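Local coordinates for protein glutathione S-transferase (Cupriavidus metallidurans, PDB 4MK3) that binds a glutathione derivative, glutathione sulfinic acid, at the thioredoxin-like domain of each subunit and probably acts as a glutathione transferase, at residues A34-V39 with F83-I88; D120-A125 with S151-A156; L110-W115 with W169-H174. All blocks are in the same frame, centred on the assembly; numbering follows the deposited sequence.

Interaction 1: residues A34-V39 with F83-I88. With GSF (L-gamma-glutamyl-3-sulfino-L-alanylglycine), chain E.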
# COMPACT_ATOMS: atom_id res chain seq x y z
N ALA A 34 -4.73 -8.41 7.64
CA ALA A 34 -5.22 -9.75 7.42
C ALA A 34 -6.70 -9.85 7.75
O ALA A 34 -7.44 -10.58 7.10
CB ALA A 34 -4.43 -10.76 8.24
N ARG A 35 -7.16 -9.06 8.73
CA ARG A 35 -8.59 -9.11 9.07
C ARG A 35 -9.43 -8.61 7.91
O ARG A 35 -10.47 -9.16 7.61
CB ARG A 35 -8.92 -8.31 10.33
CG ARG A 35 -10.37 -8.54 10.76
CD ARG A 35 -10.81 -7.62 11.85
NE ARG A 35 -12.09 -8.04 12.41
CZ ARG A 35 -12.65 -7.48 13.46
NH1 ARG A 35 -12.08 -6.43 14.03
NH2 ARG A 35 -13.78 -7.96 13.95
N LYS A 36 -8.95 -7.56 7.24
CA LYS A 36 -9.63 -7.08 6.05
C LYS A 36 -9.83 -8.19 5.02
O LYS A 36 -10.92 -8.37 4.47
CB LYS A 36 -8.86 -5.89 5.45
CG LYS A 36 -9.44 -5.36 4.14
CD LYS A 36 -8.66 -4.16 3.59
CE LYS A 36 -7.24 -4.56 3.26
NZ LYS A 36 -6.47 -3.50 2.54
N VAL A 37 -8.77 -8.95 4.76
CA VAL A 37 -8.85 -10.05 3.82
C VAL A 37 -9.79 -11.15 4.31
O VAL A 37 -10.58 -11.68 3.55
CB VAL A 37 -7.45 -10.63 3.55
CG1 VAL A 37 -7.55 -11.98 2.83
CG2 VAL A 37 -6.59 -9.62 2.80
N ARG A 38 -9.71 -11.49 5.58
CA ARG A 38 -10.58 -12.51 6.12
C ARG A 38 -12.05 -12.10 6.06
O ARG A 38 -12.91 -12.92 5.78
CB ARG A 38 -10.16 -12.86 7.54
CG ARG A 38 -8.76 -13.41 7.62
CD ARG A 38 -8.37 -13.63 9.03
NE ARG A 38 -9.22 -14.64 9.63
CZ ARG A 38 -9.46 -14.72 10.93
NH1 ARG A 38 -8.95 -13.81 11.73
NH2 ARG A 38 -10.23 -15.69 11.41
N VAL A 39 -12.32 -10.83 6.31
CA VAL A 39 -13.69 -10.33 6.18
C VAL A 39 -14.17 -10.46 4.73
O VAL A 39 -15.27 -10.93 4.48
CB VAL A 39 -13.82 -8.89 6.70
CG1 VAL A 39 -15.16 -8.27 6.28
CG2 VAL A 39 -13.67 -8.88 8.23
N PHE A 83 0.19 -11.05 -2.59
CA PHE A 83 0.28 -10.04 -1.55
C PHE A 83 0.23 -8.69 -2.27
O PHE A 83 0.41 -8.67 -3.49
CB PHE A 83 1.61 -10.22 -0.76
CG PHE A 83 2.82 -10.26 -1.63
CD1 PHE A 83 3.49 -9.12 -2.00
CD2 PHE A 83 3.31 -11.47 -2.12
CE1 PHE A 83 4.59 -9.14 -2.84
CE2 PHE A 83 4.42 -11.51 -2.93
CZ PHE A 83 5.06 -10.35 -3.32
N ASP A 84 -0.04 -7.57 -1.60
CA ASP A 84 -0.39 -7.45 -0.18
C ASP A 84 -1.91 -7.54 0.03
O ASP A 84 -2.63 -8.06 -0.82
CB ASP A 84 0.20 -6.13 0.35
CG ASP A 84 -0.45 -4.89 -0.25
OD1 ASP A 84 -1.25 -5.01 -1.18
OD2 ASP A 84 -0.12 -3.79 0.23
N SER A 85 -2.41 -7.02 1.16
CA SER A 85 -3.83 -7.15 1.48
C SER A 85 -4.74 -6.57 0.42
O SER A 85 -5.81 -7.09 0.18
CB SER A 85 -4.16 -6.55 2.84
OG SER A 85 -4.09 -5.11 2.83
N ARG A 86 -4.33 -5.48 -0.21
CA ARG A 86 -5.17 -4.87 -1.24
C ARG A 86 -5.28 -5.74 -2.47
O ARG A 86 -6.35 -5.85 -3.09
CB ARG A 86 -4.62 -3.53 -1.68
CG ARG A 86 -4.49 -2.57 -0.60
CD ARG A 86 -4.32 -1.20 -1.26
NE ARG A 86 -3.77 -0.27 -0.34
CZ ARG A 86 -3.34 0.93 -0.69
NH1 ARG A 86 -3.41 1.31 -1.97
NH2 ARG A 86 -2.87 1.75 0.24
N VAL A 87 -4.16 -6.37 -2.84
CA VAL A 87 -4.14 -7.24 -3.99
C VAL A 87 -4.96 -8.50 -3.74
O VAL A 87 -5.69 -8.98 -4.60
CB VAL A 87 -2.67 -7.61 -4.34
CG1 VAL A 87 -2.60 -8.55 -5.53
CG2 VAL A 87 -1.88 -6.35 -4.64
N ILE A 88 -4.84 -9.04 -2.53
CA ILE A 88 -5.61 -10.21 -2.15
C ILE A 88 -7.11 -9.90 -2.11
O ILE A 88 -7.93 -10.67 -2.63
CB ILE A 88 -5.17 -10.73 -0.78
CG1 ILE A 88 -3.69 -11.17 -0.82
CG2 ILE A 88 -6.07 -11.88 -0.34
CD1 ILE A 88 -3.10 -11.34 0.59
CB1 GSF E . 1.02 -4.33 5.10
CG1 GSF E . 0.96 -5.61 5.92
CD1 GSF E . 1.78 -5.54 7.18
OE1 GSF E . 2.55 -4.63 7.43
C1 GSF E . -0.73 -5.01 3.48
O11 GSF E . -1.03 -6.22 3.62
O12 GSF E . -1.64 -4.17 3.22
N1 GSF E . 0.94 -3.35 2.86
CA1 GSF E . 0.70 -4.57 3.63
N2 GSF E . 1.60 -6.57 8.09
CA2 GSF E . 2.37 -6.63 9.29
CB2 GSF E . 1.65 -7.43 10.32
SG2 GSF E . 0.32 -6.58 11.09
O1S GSF E . 0.11 -7.24 12.39
O2S GSF E . -0.88 -6.66 10.21
C2 GSF E . 3.63 -7.43 9.07
O2 GSF E . 3.59 -8.52 8.51
N3 GSF E . 4.83 -6.90 9.55
CA3 GSF E . 6.04 -7.65 9.42
C3 GSF E . 7.22 -6.78 8.96
O31 GSF E . 8.38 -7.28 9.02
O32 GSF E . 7.04 -5.62 8.53

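Interaction 2: residues D120-A125 with S151-A156. With GSF (L-gamma-glutamyl-3-sulfino-L-alanylglycine), chain B.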
# COMPACT_ATOMS: atom_id res chain seq x y z
N ASP A 120 -5.99 1.86 5.25
CA ASP A 120 -4.71 1.16 5.31
C ASP A 120 -3.63 2.13 5.77
O ASP A 120 -2.70 1.74 6.48
CB ASP A 120 -4.34 0.63 3.91
CG ASP A 120 -5.07 -0.66 3.50
OD1 ASP A 120 -5.95 -1.16 4.24
OD2 ASP A 120 -4.73 -1.17 2.41
N GLY A 121 -3.71 3.38 5.35
CA GLY A 121 -2.75 4.39 5.77
C GLY A 121 -2.81 4.72 7.24
O GLY A 121 -1.78 4.96 7.91
N LEU A 122 -4.02 4.76 7.78
CA LEU A 122 -4.22 4.89 9.22
C LEU A 122 -3.53 3.70 9.92
O LEU A 122 -2.76 3.88 10.88
CB LEU A 122 -5.72 4.97 9.54
CG LEU A 122 -6.08 5.20 11.00
CD1 LEU A 122 -7.53 5.65 11.11
CD2 LEU A 122 -5.89 3.96 11.88
N LEU A 123 -3.78 2.48 9.43
CA LEU A 123 -3.10 1.31 9.97
C LEU A 123 -1.58 1.38 9.87
O LEU A 123 -0.89 1.00 10.81
CB LEU A 123 -3.60 0.04 9.27
CG LEU A 123 -5.06 -0.33 9.57
CD1 LEU A 123 -5.44 -1.56 8.76
CD2 LEU A 123 -5.27 -0.57 11.02
N ASP A 124 -1.06 1.88 8.74
CA ASP A 124 0.39 1.97 8.59
C ASP A 124 0.98 2.83 9.71
O ASP A 124 2.01 2.49 10.28
CB ASP A 124 0.76 2.59 7.25
CG ASP A 124 0.41 1.72 6.04
OD1 ASP A 124 0.23 0.47 6.16
OD2 ASP A 124 0.37 2.31 4.92
N ALA A 125 0.31 3.94 9.99
CA ALA A 125 0.77 4.87 11.02
C ALA A 125 0.64 4.24 12.41
O ALA A 125 1.54 4.38 13.25
CB ALA A 125 -0.02 6.15 10.95
N SER A 151 -0.30 11.96 14.61
CA SER A 151 -1.01 13.04 13.92
C SER A 151 -1.67 12.54 12.63
O SER A 151 -2.75 13.02 12.28
CB SER A 151 -0.07 14.21 13.63
OG SER A 151 0.28 14.86 14.83
N LYS A 152 -1.06 11.59 11.94
CA LYS A 152 -1.66 11.05 10.73
C LYS A 152 -2.92 10.30 11.12
O LYS A 152 -3.91 10.33 10.39
CB LYS A 152 -0.73 10.06 10.03
CG LYS A 152 0.55 10.70 9.45
CD LYS A 152 1.38 9.64 8.72
CE LYS A 152 2.77 10.14 8.32
NZ LYS A 152 2.67 11.33 7.42
N ILE A 153 -2.88 9.58 12.24
CA ILE A 153 -4.06 8.83 12.66
C ILE A 153 -5.21 9.80 12.92
O ILE A 153 -6.33 9.57 12.44
CB ILE A 153 -3.78 7.98 13.91
CG1 ILE A 153 -2.73 6.90 13.60
CG2 ILE A 153 -5.07 7.33 14.43
CD1 ILE A 153 -2.14 6.20 14.86
N ASP A 154 -4.94 10.87 13.66
CA ASP A 154 -5.97 11.87 13.98
C ASP A 154 -6.54 12.45 12.69
O ASP A 154 -7.75 12.62 12.56
CB ASP A 154 -5.40 12.98 14.81
CG ASP A 154 -5.11 12.56 16.25
OD1 ASP A 154 -5.62 11.50 16.69
OD2 ASP A 154 -4.39 13.30 16.91
N ALA A 155 -5.67 12.80 11.75
CA ALA A 155 -6.10 13.39 10.49
C ALA A 155 -6.91 12.41 9.66
O ALA A 155 -7.93 12.77 9.04
CB ALA A 155 -4.89 13.90 9.71
N ALA A 156 -6.48 11.16 9.66
CA ALA A 156 -7.21 10.14 8.89
C ALA A 156 -8.60 9.93 9.48
O ALA A 156 -9.56 9.74 8.73
CB ALA A 156 -6.43 8.84 8.87
CB1 GSF B . 3.45 5.82 0.01
CG1 GSF B . 3.88 7.23 -0.39
CD1 GSF B . 4.95 7.79 0.52
OE1 GSF B . 5.30 7.26 1.55
C1 GSF B . 2.03 5.44 -1.99
O11 GSF B . 1.88 6.50 -2.65
O12 GSF B . 2.17 4.35 -2.61
N1 GSF B . 1.62 4.21 0.06
CA1 GSF B . 2.05 5.49 -0.49
N2 GSF B . 5.55 8.96 0.09
CA2 GSF B . 6.54 9.61 0.90
CB2 GSF B . 7.41 10.46 0.05
SG2 GSF B . 8.61 9.57 -0.88
O1S GSF B . 9.69 10.52 -1.18
O2S GSF B . 7.96 9.02 -2.11
C2 GSF B . 5.89 10.62 1.82
O2 GSF B . 5.07 11.42 1.39
N3 GSF B . 6.28 10.61 3.16
CA3 GSF B . 5.74 11.59 4.05
C3 GSF B . 5.34 10.98 5.40
O31 GSF B . 5.06 11.77 6.35
O32 GSF B . 5.28 9.75 5.57

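Interaction 3: residues L110-W115 with W169-H174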
# COMPACT_ATOMS: atom_id res chain seq x y z
N LEU A 110 -12.69 3.90 -8.00
CA LEU A 110 -11.75 4.89 -7.46
C LEU A 110 -12.11 5.26 -6.02
O LEU A 110 -11.27 5.30 -5.13
CB LEU A 110 -11.78 6.15 -8.32
CG LEU A 110 -11.06 7.39 -7.77
CD1 LEU A 110 -9.59 7.13 -7.62
CD2 LEU A 110 -11.28 8.61 -8.67
N GLU A 111 -13.39 5.57 -5.82
CA GLU A 111 -13.88 6.00 -4.52
C GLU A 111 -13.63 4.93 -3.46
O GLU A 111 -13.11 5.21 -2.39
CB GLU A 111 -15.37 6.32 -4.63
CG GLU A 111 -16.02 6.82 -3.37
CD GLU A 111 -17.54 6.96 -3.53
OE1 GLU A 111 -18.10 6.44 -4.52
OE2 GLU A 111 -18.19 7.60 -2.67
N VAL A 112 -13.96 3.69 -3.77
CA VAL A 112 -13.75 2.58 -2.85
C VAL A 112 -12.28 2.32 -2.59
O VAL A 112 -11.89 2.08 -1.44
CB VAL A 112 -14.46 1.30 -3.38
CG1 VAL A 112 -14.01 0.03 -2.66
CG2 VAL A 112 -15.96 1.48 -3.27
N ARG A 113 -11.45 2.37 -3.63
CA ARG A 113 -10.04 2.10 -3.42
C ARG A 113 -9.34 3.24 -2.66
O ARG A 113 -8.40 2.98 -1.91
CB ARG A 113 -9.35 1.85 -4.75
CG ARG A 113 -9.82 0.63 -5.55
CD ARG A 113 -10.29 -0.56 -4.76
NE ARG A 113 -9.27 -1.32 -4.05
CZ ARG A 113 -8.52 -2.29 -4.57
NH1 ARG A 113 -8.60 -2.59 -5.85
NH2 ARG A 113 -7.67 -2.95 -3.79
N CYS A 114 -9.80 4.47 -2.81
CA CYS A 114 -9.23 5.55 -2.03
C CYS A 114 -9.62 5.43 -0.55
O CYS A 114 -8.78 5.62 0.33
CB CYS A 114 -9.64 6.89 -2.64
SG CYS A 114 -8.91 8.29 -1.78
N TRP A 115 -10.86 5.05 -0.27
CA TRP A 115 -11.25 4.73 1.09
C TRP A 115 -10.35 3.65 1.67
O TRP A 115 -9.93 3.73 2.83
CB TRP A 115 -12.69 4.25 1.15
CG TRP A 115 -13.72 5.33 1.30
CD1 TRP A 115 -14.58 5.80 0.35
CD2 TRP A 115 -14.01 6.03 2.50
NE1 TRP A 115 -15.38 6.79 0.89
CE2 TRP A 115 -15.05 6.93 2.22
CE3 TRP A 115 -13.49 5.99 3.80
CZ2 TRP A 115 -15.59 7.79 3.18
CZ3 TRP A 115 -14.05 6.83 4.77
CH2 TRP A 115 -15.08 7.72 4.44
N TRP A 169 -23.41 3.99 4.36
CA TRP A 169 -22.11 3.38 4.20
C TRP A 169 -21.16 4.39 3.56
O TRP A 169 -21.57 5.44 3.10
CB TRP A 169 -22.20 2.11 3.34
CG TRP A 169 -23.00 0.98 3.93
CD1 TRP A 169 -24.18 0.49 3.46
CD2 TRP A 169 -22.64 0.16 5.05
NE1 TRP A 169 -24.59 -0.57 4.22
CE2 TRP A 169 -23.66 -0.80 5.20
CE3 TRP A 169 -21.57 0.15 5.94
CZ2 TRP A 169 -23.62 -1.79 6.20
CZ3 TRP A 169 -21.53 -0.83 6.94
CH2 TRP A 169 -22.56 -1.78 7.05
N CYS A 170 -19.89 4.05 3.52
CA CYS A 170 -18.88 5.00 3.05
C CYS A 170 -19.19 5.61 1.70
O CYS A 170 -18.95 6.81 1.51
CB CYS A 170 -17.50 4.35 3.00
SG CYS A 170 -16.73 4.10 4.61
N THR A 171 -19.69 4.81 0.77
CA THR A 171 -20.02 5.30 -0.57
C THR A 171 -21.51 5.48 -0.81
O THR A 171 -21.92 5.69 -1.94
CB THR A 171 -19.43 4.42 -1.68
OG1 THR A 171 -20.06 3.13 -1.67
CG2 THR A 171 -17.93 4.29 -1.48
N GLY A 172 -22.32 5.42 0.24
CA GLY A 172 -23.75 5.68 0.11
C GLY A 172 -24.63 4.49 0.50
O GLY A 172 -24.66 4.08 1.65
N THR A 173 -25.32 3.92 -0.48
CA THR A 173 -26.33 2.89 -0.22
C THR A 173 -25.75 1.52 0.09
O THR A 173 -26.41 0.73 0.75
CB THR A 173 -27.28 2.71 -1.43
OG1 THR A 173 -26.51 2.47 -2.61
CG2 THR A 173 -28.12 3.96 -1.66
N HIS A 174 -24.57 1.19 -0.44
CA HIS A 174 -24.09 -0.19 -0.38
C HIS A 174 -22.82 -0.36 0.37
O HIS A 174 -21.92 0.46 0.31
CB HIS A 174 -23.88 -0.74 -1.78
CG HIS A 174 -25.15 -1.12 -2.46
ND1 HIS A 174 -26.03 -0.18 -2.96
CD2 HIS A 174 -25.72 -2.33 -2.68
CE1 HIS A 174 -27.07 -0.80 -3.48
NE2 HIS A 174 -26.91 -2.10 -3.33
O HOH W 1 -17.14 8.51 -0.53
O HOH W 2 -21.55 6.27 -4.43
O HOH W 3 -20.44 8.48 -2.94

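Interaction 1: residues A34-V39 with F83-I88
The gamma-glutamyl end of the glutathione site rests on Asp84 and on Ser85, whose hydroxyl Lys36 of helix 32-44 backs with its ammonium group. Lys36 runs out with CG anti to its backbone N (chi1 177°) and then bends at chi3 (62°), which carries Lys36 NZ to Ser85 OG at 2.9 Å as a hydrogen-bond donor. Ser85 OG in turn donates to carboxylate atom O12 of the bound glutathione sulfinic acid at 2.7 Å, and so joins lysine and ligand. The lysine ammonium is also salt-bridged to Glu116 and Asp120 of helix 106-134, which hold it from the C-terminal domain. This is the G-site of the thioredoxin-like N-terminal domain: Ser85 N donates to the ligand's O11 (2.9 Å, 153°), while Asp84 OD2 accepts from the ligand amine N1 at 2.9 Å. Asp84 is the N-cap of helix 85-94, and its OD1 takes a weak capping bond from Arg86 N and is salt-bridged to Arg86 of the second subunit. Further along helix 85-94 the contact turns apolar. Val37 and Ile88 meet at about a right angle, Val37 CG1 pressing on Ile88 CG2 at 3.5 Å, a tight carbon contact, while Val37 CG2 lies 3.7 Å from Ser85 O.

Interaction 2: residues D120-A125 with S151-A156
Leu122 and Ile153 touch where two long helices of the all-helical GST C-terminal domain, 106-134 and 143-164, pack nearly antiparallel. The segment axes approach to 8.7 Å with 157° between their directions, and Leu122 and Ile153 have the nearest CA atoms. Followed outward, Leu122 first sets CB against Ala156 CB at 4.0 Å. With CG anti to the backbone N (chi1 -176°), the chain then leans across the interface, although its first bond runs along it: Leu122 CG meets Ile153 CG2 at 4.2 Å, and Leu122 CD1 lies 4.1 Å from Ala156 CB. Leu122 and Ile153 cross at about a right angle. The other branch of Ile153 serves the next turn, Ile153 CG1 touching Ala125 CB at 3.9 Å. That methyl also rests on Lys152 CB; Ala125 thus lies against two residues of the facing helix, and Ala156 against Leu122. Leu189 of helix 177-192 touches both Leu122 and Ile153, extending the apolar layer to a third helix. Beyond CB, Lys152 departs for the subunit boundary, where its NZ also donates to Leu68 O of the second subunit. A bend at chi4 (-59°) ends the chain with Lys152 NZ donating to glycine carboxylate atom O31 of the glutathione sulfinic acid bound to the second subunit, at 2.7 Å.

Interaction 3: residues L110-W115 with W169-H174
Trp115 turns its indole toward Cys170 with CG anti to the carbonyl carbon (chi1 -88°), and Cys170 chi1 (-74°) brings its sulfur over the same ring system. Cys170 covers one face of the indole: Cys170 CB sits over the five-membered ring of Trp115, 3.8 Å from its centroid and 16° off the normal, a CH-pi contact, while Cys170 SG stands almost straight above the six-membered ring, 3.7 Å from that centroid, as a sulfur-aromatic contact. One short side chain thus covers both rings of the indole from the same face. Here the loop between helices 143-164 and 177-192 makes a type I beta turn, Trp169 to Gly172, and lies against helix 106-134 of the GST C-terminal domain; Ala178 of helix 177-192 touches both the indole and Cys170. Beside the sulfur contact, Thr171 CG2 lies 3.4 Å from Glu111 CD and 3.9 Å from Val112 CG2, and oblique to the indole near CD1. In the conformer described here, one of two, Glu111 stretches out past this methyl, its carboxylate meeting the turn through water. One water lies at the indole edge in its plane, accepting from Trp115 NE1 at 2.8 Å and donating to Glu111 OE2 and to Cys170 O. A second water donates to Thr171 O at 2.6 Å and only weakly to Glu111 OE1. The backbone oxygen of Cys170 also takes a hydrogen bond from Lys167 NZ, and Asp179 accepts from Cys170 N, tying the turn to the start of helix 177-192.

In the fold
All three contacts are largely buried, but interaction 3 lies farthest from the chain centre, with two partly exposed residues and waters bridging its segments. Interaction 1 belongs to the N-terminal domain, whereas interactions 2 and 3 share helix 106-134 in the C-terminal domain, with interaction 2 nested inside the chain loop that interaction 3 closes. Asp120, in segment 120-125 of interaction 2, ties the two domains through Arg86 as well as Lys36. Their chemistry differs accordingly: charged and ligand-linked in interaction 1, aliphatic helix packing in interaction 2, sulfur-aromatic and water-mediated in interaction 3. Interactions 1 and 2 each bind a different glutathione sulfinic acid, at sites shared between subunits.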